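Local coordinates for hydrogenase (NiFe) small subunit HydA (Allochromatium vinosum, PDB 3MYR), which carries the iron-sulfur clusters of a heterodimeric [NiFe] hydrogenase and probably relays electrons between H2 oxidation in the large subunit and an acceptor, at residues 102-116 / 132-146. Numbering follows the deposited sequence.
Sequences EHAAAVIAVGTCAAF and VMDLVRDKPVINVPG. With SF4 (iron/sulfur cluster), chain I.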
loop_
_atom_site.group_PDB
_atom_site.type_symbol
_atom_site.label_atom_id
_atom_site.label_comp_id
_atom_site.label_asym_id
_atom_site.label_seq_id
_atom_site.Cartn_x
_atom_site.Cartn_y
_atom_site.Cartn_z
ATOM N N GLU A 102 -9.508 -5.474 26.953
ATOM C CA GLU A 102 -9.918 -5.753 28.346
ATOM C C GLU A 102 -10.559 -7.150 28.528
ATOM O O GLU A 102 -10.187 -7.882 29.403
ATOM C CB GLU A 102 -10.880 -4.704 28.908
ATOM C CG GLU A 102 -11.054 -4.944 30.435
ATOM C CD GLU A 102 -11.923 -3.918 31.100
ATOM O OE1 GLU A 102 -11.900 -3.885 32.354
ATOM O OE2 GLU A 102 -12.641 -3.158 30.390
ATOM N N HIS A 103 -11.401 -7.563 27.604
ATOM C CA HIS A 103 -12.038 -8.885 27.711
ATOM C C HIS A 103 -11.636 -9.876 26.643
ATOM O O HIS A 103 -12.369 -10.838 26.419
ATOM C CB HIS A 103 -13.567 -8.672 27.698
ATOM C CG HIS A 103 -14.050 -7.869 28.881
ATOM N ND1 HIS A 103 -13.866 -8.295 30.192
ATOM C CD2 HIS A 103 -14.587 -6.623 28.958
ATOM C CE1 HIS A 103 -14.319 -7.365 31.022
ATOM N NE2 HIS A 103 -14.790 -6.355 30.298
ATOM N N ALA A 104 -10.488 -9.653 25.976
ATOM C CA ALA A 104 -9.973 -10.645 25.003
ATOM C C ALA A 104 -9.506 -11.927 25.703
ATOM O O ALA A 104 -9.011 -11.835 26.823
ATOM C CB ALA A 104 -8.798 -10.044 24.174
ATOM N N ALA A 105 -9.598 -13.089 25.041
ATOM C CA ALA A 105 -8.868 -14.257 25.484
ATOM C C ALA A 105 -7.329 -14.017 25.365
ATOM O O ALA A 105 -6.555 -14.410 26.239
ATOM C CB ALA A 105 -9.267 -15.527 24.603
ATOM N N ALA A 106 -6.884 -13.421 24.250
ATOM C CA ALA A 106 -5.438 -13.249 24.016
ATOM C C ALA A 106 -5.282 -12.153 22.985
ATOM O O ALA A 106 -6.262 -11.771 22.322
ATOM C CB ALA A 106 -4.810 -14.558 23.525
ATOM N N VAL A 107 -4.068 -11.642 22.856
ATOM C CA VAL A 107 -3.735 -10.578 21.911
ATOM C C VAL A 107 -2.472 -11.013 21.130
ATOM O O VAL A 107 -1.470 -11.438 21.710
ATOM C CB VAL A 107 -3.376 -9.241 22.659
ATOM C CG1 VAL A 107 -3.188 -8.093 21.671
ATOM C CG2 VAL A 107 -4.463 -8.882 23.662
ATOM N N ILE A 108 -2.519 -10.880 19.818
ATOM C CA ILE A 108 -1.334 -11.091 19.015
ATOM C C ILE A 108 -0.927 -9.762 18.487
ATOM O O ILE A 108 -1.729 -9.059 17.855
ATOM C CB ILE A 108 -1.671 -11.964 17.796
ATOM C CG1 ILE A 108 -2.113 -13.344 18.278
ATOM C CG2 ILE A 108 -0.458 -12.063 16.852
ATOM C CD1 ILE A 108 -2.579 -14.256 17.088
ATOM N N ALA A 109 0.318 -9.392 18.788
ATOM C CA ALA A 109 0.912 -8.225 18.189
ATOM C C ALA A 109 1.656 -8.687 16.924
ATOM O O ALA A 109 2.719 -9.314 16.998
ATOM C CB ALA A 109 1.913 -7.550 19.220
ATOM N N VAL A 110 1.113 -8.359 15.773
ATOM C CA VAL A 110 1.709 -8.763 14.494
ATOM C C VAL A 110 2.558 -7.620 13.970
ATOM O O VAL A 110 2.121 -6.443 13.932
ATOM C CB VAL A 110 0.585 -9.190 13.496
ATOM C CG1 VAL A 110 -0.231 -7.945 13.139
ATOM C CG2 VAL A 110 1.222 -9.610 12.138
ATOM N N GLY A 111 3.792 -7.931 13.575
ATOM C CA GLY A 111 4.678 -6.880 13.020
ATOM C C GLY A 111 5.562 -6.309 14.135
ATOM O O GLY A 111 5.159 -6.234 15.321
ATOM N N THR A 112 6.749 -5.898 13.760
ATOM C CA THR A 112 7.683 -5.290 14.681
ATOM C C THR A 112 7.150 -3.966 15.330
ATOM O O THR A 112 7.501 -3.666 16.463
ATOM C CB THR A 112 9.049 -5.041 13.963
ATOM O OG1 THR A 112 9.535 -6.297 13.511
ATOM C CG2 THR A 112 10.129 -4.434 14.929
ATOM N N CYS A 113 6.313 -3.202 14.627
ATOM C CA CYS A 113 5.800 -1.976 15.269
ATOM C C CYS A 113 4.917 -2.291 16.483
ATOM O O CYS A 113 5.098 -1.742 17.585
ATOM C CB CYS A 113 4.998 -1.151 14.258
ATOM S SG CYS A 113 5.939 -0.633 12.747
ATOM N N ALA A 114 3.940 -3.170 16.305
ATOM C CA ALA A 114 3.084 -3.560 17.428
ATOM C C ALA A 114 3.881 -4.301 18.500
ATOM O O ALA A 114 3.671 -4.091 19.682
ATOM C CB ALA A 114 1.920 -4.423 16.929
ATOM N N ALA A 115 4.733 -5.234 18.086
ATOM C CA ALA A 115 5.460 -6.047 19.032
ATOM C C ALA A 115 6.465 -5.250 19.858
ATOM O O ALA A 115 6.522 -5.431 21.084
ATOM C CB ALA A 115 6.112 -7.257 18.352
ATOM N N PHE A 116 7.190 -4.343 19.223
ATOM C CA PHE A 116 8.353 -3.721 19.849
ATOM C C PHE A 116 8.422 -2.190 19.660
ATOM O O PHE A 116 9.405 -1.605 20.075
ATOM C CB PHE A 116 9.661 -4.337 19.270
ATOM C CG PHE A 116 9.774 -5.833 19.461
ATOM C CD1 PHE A 116 9.490 -6.418 20.720
ATOM C CD2 PHE A 116 10.211 -6.646 18.425
ATOM C CE1 PHE A 116 9.588 -7.805 20.919
ATOM C CE2 PHE A 116 10.325 -8.053 18.599
ATOM C CZ PHE A 116 10.024 -8.642 19.837
ATOM N N VAL A 132 2.557 -3.032 22.126
ATOM C CA VAL A 132 1.460 -3.678 22.846
ATOM C C VAL A 132 1.853 -4.197 24.233
ATOM O O VAL A 132 1.222 -3.816 25.208
ATOM C CB VAL A 132 0.887 -4.824 21.955
ATOM C CG1 VAL A 132 -0.130 -5.674 22.749
ATOM C CG2 VAL A 132 0.301 -4.206 20.720
ATOM N N MET A 133 2.961 -4.962 24.325
ATOM C CA MET A 133 3.383 -5.576 25.599
ATOM C C MET A 133 3.742 -4.523 26.666
ATOM O O MET A 133 3.532 -4.723 27.852
ATOM C CB MET A 133 4.564 -6.530 25.349
ATOM C CG MET A 133 5.858 -5.807 24.952
ATOM S SD MET A 133 7.235 -6.887 24.386
ATOM C CE MET A 133 7.939 -7.367 25.967
ATOM N N ASP A 134 4.244 -3.368 26.244
ATOM C CA ASP A 134 4.452 -2.264 27.191
ATOM C C ASP A 134 3.157 -1.666 27.729
ATOM O O ASP A 134 3.087 -1.227 28.866
ATOM C CB ASP A 134 5.318 -1.143 26.576
ATOM C CG ASP A 134 6.820 -1.546 26.478
ATOM O OD1 ASP A 134 7.203 -2.677 26.875
ATOM O OD2 ASP A 134 7.578 -0.766 25.913
ATOM N N LEU A 135 2.126 -1.665 26.922
ATOM C CA LEU A 135 0.847 -1.074 27.331
ATOM C C LEU A 135 -0.172 -2.043 27.904
ATOM O O LEU A 135 -1.111 -1.631 28.636
ATOM C CB LEU A 135 0.209 -0.435 26.133
ATOM C CG LEU A 135 0.623 0.978 25.685
ATOM C CD1 LEU A 135 1.342 2.006 26.563
ATOM C CD2 LEU A 135 0.576 1.271 24.182
ATOM N N VAL A 136 -0.035 -3.313 27.544
ATOM C CA VAL A 136 -1.039 -4.271 27.874
ATOM C C VAL A 136 -0.337 -5.346 28.665
ATOM O O VAL A 136 0.403 -6.200 28.100
ATOM C CB VAL A 136 -1.644 -4.928 26.608
ATOM C CG1 VAL A 136 -2.675 -6.031 27.067
ATOM C CG2 VAL A 136 -2.331 -3.859 25.744
ATOM N N ARG A 137 -0.594 -5.357 29.968
ATOM C CA ARG A 137 0.110 -6.271 30.867
ATOM C C ARG A 137 -0.777 -7.345 31.468
ATOM O O ARG A 137 -0.283 -8.313 32.070
ATOM C CB ARG A 137 0.821 -5.513 31.988
ATOM C CG ARG A 137 2.096 -4.747 31.464
ATOM C CD ARG A 137 2.693 -3.857 32.534
ATOM N NE ARG A 137 3.075 -4.643 33.707
ATOM C CZ ARG A 137 4.019 -5.580 33.738
ATOM N NH1 ARG A 137 4.783 -5.823 32.654
ATOM N NH2 ARG A 137 4.245 -6.211 34.901
ATOM N N ASP A 138 -2.084 -7.221 31.396
ATOM C CA ASP A 138 -2.697 -8.249 32.192
ATOM C C ASP A 138 -3.366 -9.341 31.362
ATOM O O ASP A 138 -4.303 -9.940 31.774
ATOM C CB ASP A 138 -3.416 -7.666 33.451
ATOM C CG ASP A 138 -2.372 -6.941 34.451
ATOM O OD1 ASP A 138 -1.527 -7.642 35.140
ATOM O OD2 ASP A 138 -2.373 -5.652 34.482
ATOM N N LYS A 139 -2.779 -9.589 30.179
ATOM C CA LYS A 139 -3.328 -10.364 29.101
ATOM C C LYS A 139 -2.227 -11.194 28.465
ATOM O O LYS A 139 -1.130 -10.736 28.348
ATOM C CB LYS A 139 -3.771 -9.406 28.037
ATOM C CG LYS A 139 -5.051 -9.698 27.517
ATOM C CD LYS A 139 -6.149 -9.216 28.517
ATOM C CE LYS A 139 -7.149 -10.269 28.486
ATOM N NZ LYS A 139 -8.406 -9.917 29.154
ATOM N N PRO A 140 -2.551 -12.398 27.957
ATOM C CA PRO A 140 -1.525 -13.085 27.211
ATOM C C PRO A 140 -1.287 -12.326 25.887
ATOM O O PRO A 140 -2.270 -12.026 25.148
ATOM C CB PRO A 140 -2.174 -14.456 26.884
ATOM C CG PRO A 140 -3.274 -14.627 27.939
ATOM C CD PRO A 140 -3.779 -13.179 28.102
ATOM N N VAL A 141 -0.021 -12.037 25.587
ATOM C CA VAL A 141 0.333 -11.324 24.356
ATOM C C VAL A 141 1.316 -12.196 23.578
ATOM O O VAL A 141 2.346 -12.622 24.087
ATOM C CB VAL A 141 0.929 -9.870 24.619
ATOM C CG1 VAL A 141 1.501 -9.245 23.244
ATOM C CG2 VAL A 141 -0.162 -8.904 25.180
ATOM N N ILE A 142 1.083 -12.397 22.319
ATOM C CA ILE A 142 2.055 -13.178 21.534
ATOM C C ILE A 142 2.651 -12.205 20.532
ATOM O O ILE A 142 1.902 -11.586 19.799
ATOM C CB ILE A 142 1.357 -14.284 20.720
ATOM C CG1 ILE A 142 0.689 -15.294 21.637
ATOM C CG2 ILE A 142 2.360 -15.041 19.845
ATOM C CD1 ILE A 142 -0.271 -16.149 20.741
ATOM N N ASN A 143 3.970 -12.064 20.475
ATOM C CA ASN A 143 4.605 -11.160 19.503
ATOM C C ASN A 143 4.997 -11.903 18.258
ATOM O O ASN A 143 5.665 -12.943 18.343
ATOM C CB ASN A 143 5.854 -10.591 20.144
ATOM C CG ASN A 143 5.500 -9.549 21.219
ATOM O OD1 ASN A 143 4.474 -8.887 21.088
ATOM N ND2 ASN A 143 6.294 -9.443 22.261
ATOM N N VAL A 144 4.572 -11.413 17.099
ATOM C CA VAL A 144 4.872 -12.066 15.849
ATOM C C VAL A 144 5.536 -10.979 14.974
ATOM O O VAL A 144 4.884 -10.356 14.131
ATOM C CB VAL A 144 3.568 -12.670 15.182
ATOM C CG1 VAL A 144 3.900 -13.399 13.774
ATOM C CG2 VAL A 144 2.894 -13.697 16.145
ATOM N N PRO A 145 6.832 -10.722 15.189
ATOM C CA PRO A 145 7.490 -9.525 14.600
ATOM C C PRO A 145 8.057 -9.819 13.207
ATOM O O PRO A 145 7.901 -10.962 12.706
ATOM C CB PRO A 145 8.597 -9.232 15.560
ATOM C CG PRO A 145 8.952 -10.553 16.153
ATOM C CD PRO A 145 7.594 -11.282 16.304
ATOM N N GLY A 146 8.767 -8.860 12.623
ATOM C CA GLY A 146 9.058 -8.897 11.166
ATOM C C GLY A 146 8.397 -7.686 10.528
ATOM O O GLY A 146 7.422 -7.188 11.038
HETATM FE FE1 SF4 I . 6.624 -3.127 9.108
HETATM FE FE2 SF4 I . 4.147 -4.241 9.751
HETATM FE FE3 SF4 I . 5.146 -2.004 11.156
HETATM FE FE4 SF4 I . 4.281 -2.054 8.296
HETATM S S1 SF4 I . 2.957 -2.266 10.323
HETATM S S2 SF4 I . 5.948 -0.961 9.329
HETATM S S3 SF4 I . 5.205 -4.044 7.675
HETATM S S4 SF4 I . 6.067 -4.064 11.085
HETATM O O HOH W 1 4.221 -6.432 22.178
#
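Bends at chi2 (78°) and chi3 lead the chain of Lys139 across to the carbonyls of Glu102 and Ala104; CG packs against Val107 CG2 and NZ donates a hydrogen bond to Glu102 O (2.7 Å) from above the carbonyl plane. A long, flexible cation suits this place, its stem packing on Val107 while its ammonium reaches a backbone carbonyl; an alanine here would probably leave that carbonyl without its ammonium mate and open a gap beside Val107. Chi1 of -59° likewise sets Thr112 OG1 beside its own backbone N, facing Gly146: OG1 accepts from Gly146 N (2.8 Å), while Thr112 N donates to Gly146 O. The same hydroxyl also bonds Cys250 O, a double duty that suits threonine.

Between these ends, strands 106-110 and 141-144 run parallel, with bonds such as Val144 N to Ala109 O (2.8 Å). Branched Ile108 and Val144 meet through their CG2 methyls (3.8 Å) on the face covered by helix 151-164. On the other face, small Ala109 has its CB 4.0 Å from Val132 CB, and a water joins Ala115 O, Met133 N and Asn143 OD1; Asn143 ND2 bonds Tyr173 O. Met133 SD reaches the edge of the Phe116 ring, a Met-aromatic contact.

The strand ends bring Gly111, Thr112, Cys113 and, opposite, Gly146 to the [4Fe-4S] cluster. Cys113 SG binds iron FE3 at 2.2 Å; at Gly111 a side chain would collide with the cluster. Gly111 N to Val144 O and the reciprocal Thr112/Gly146 pair satisfy these backbone groups within the protein.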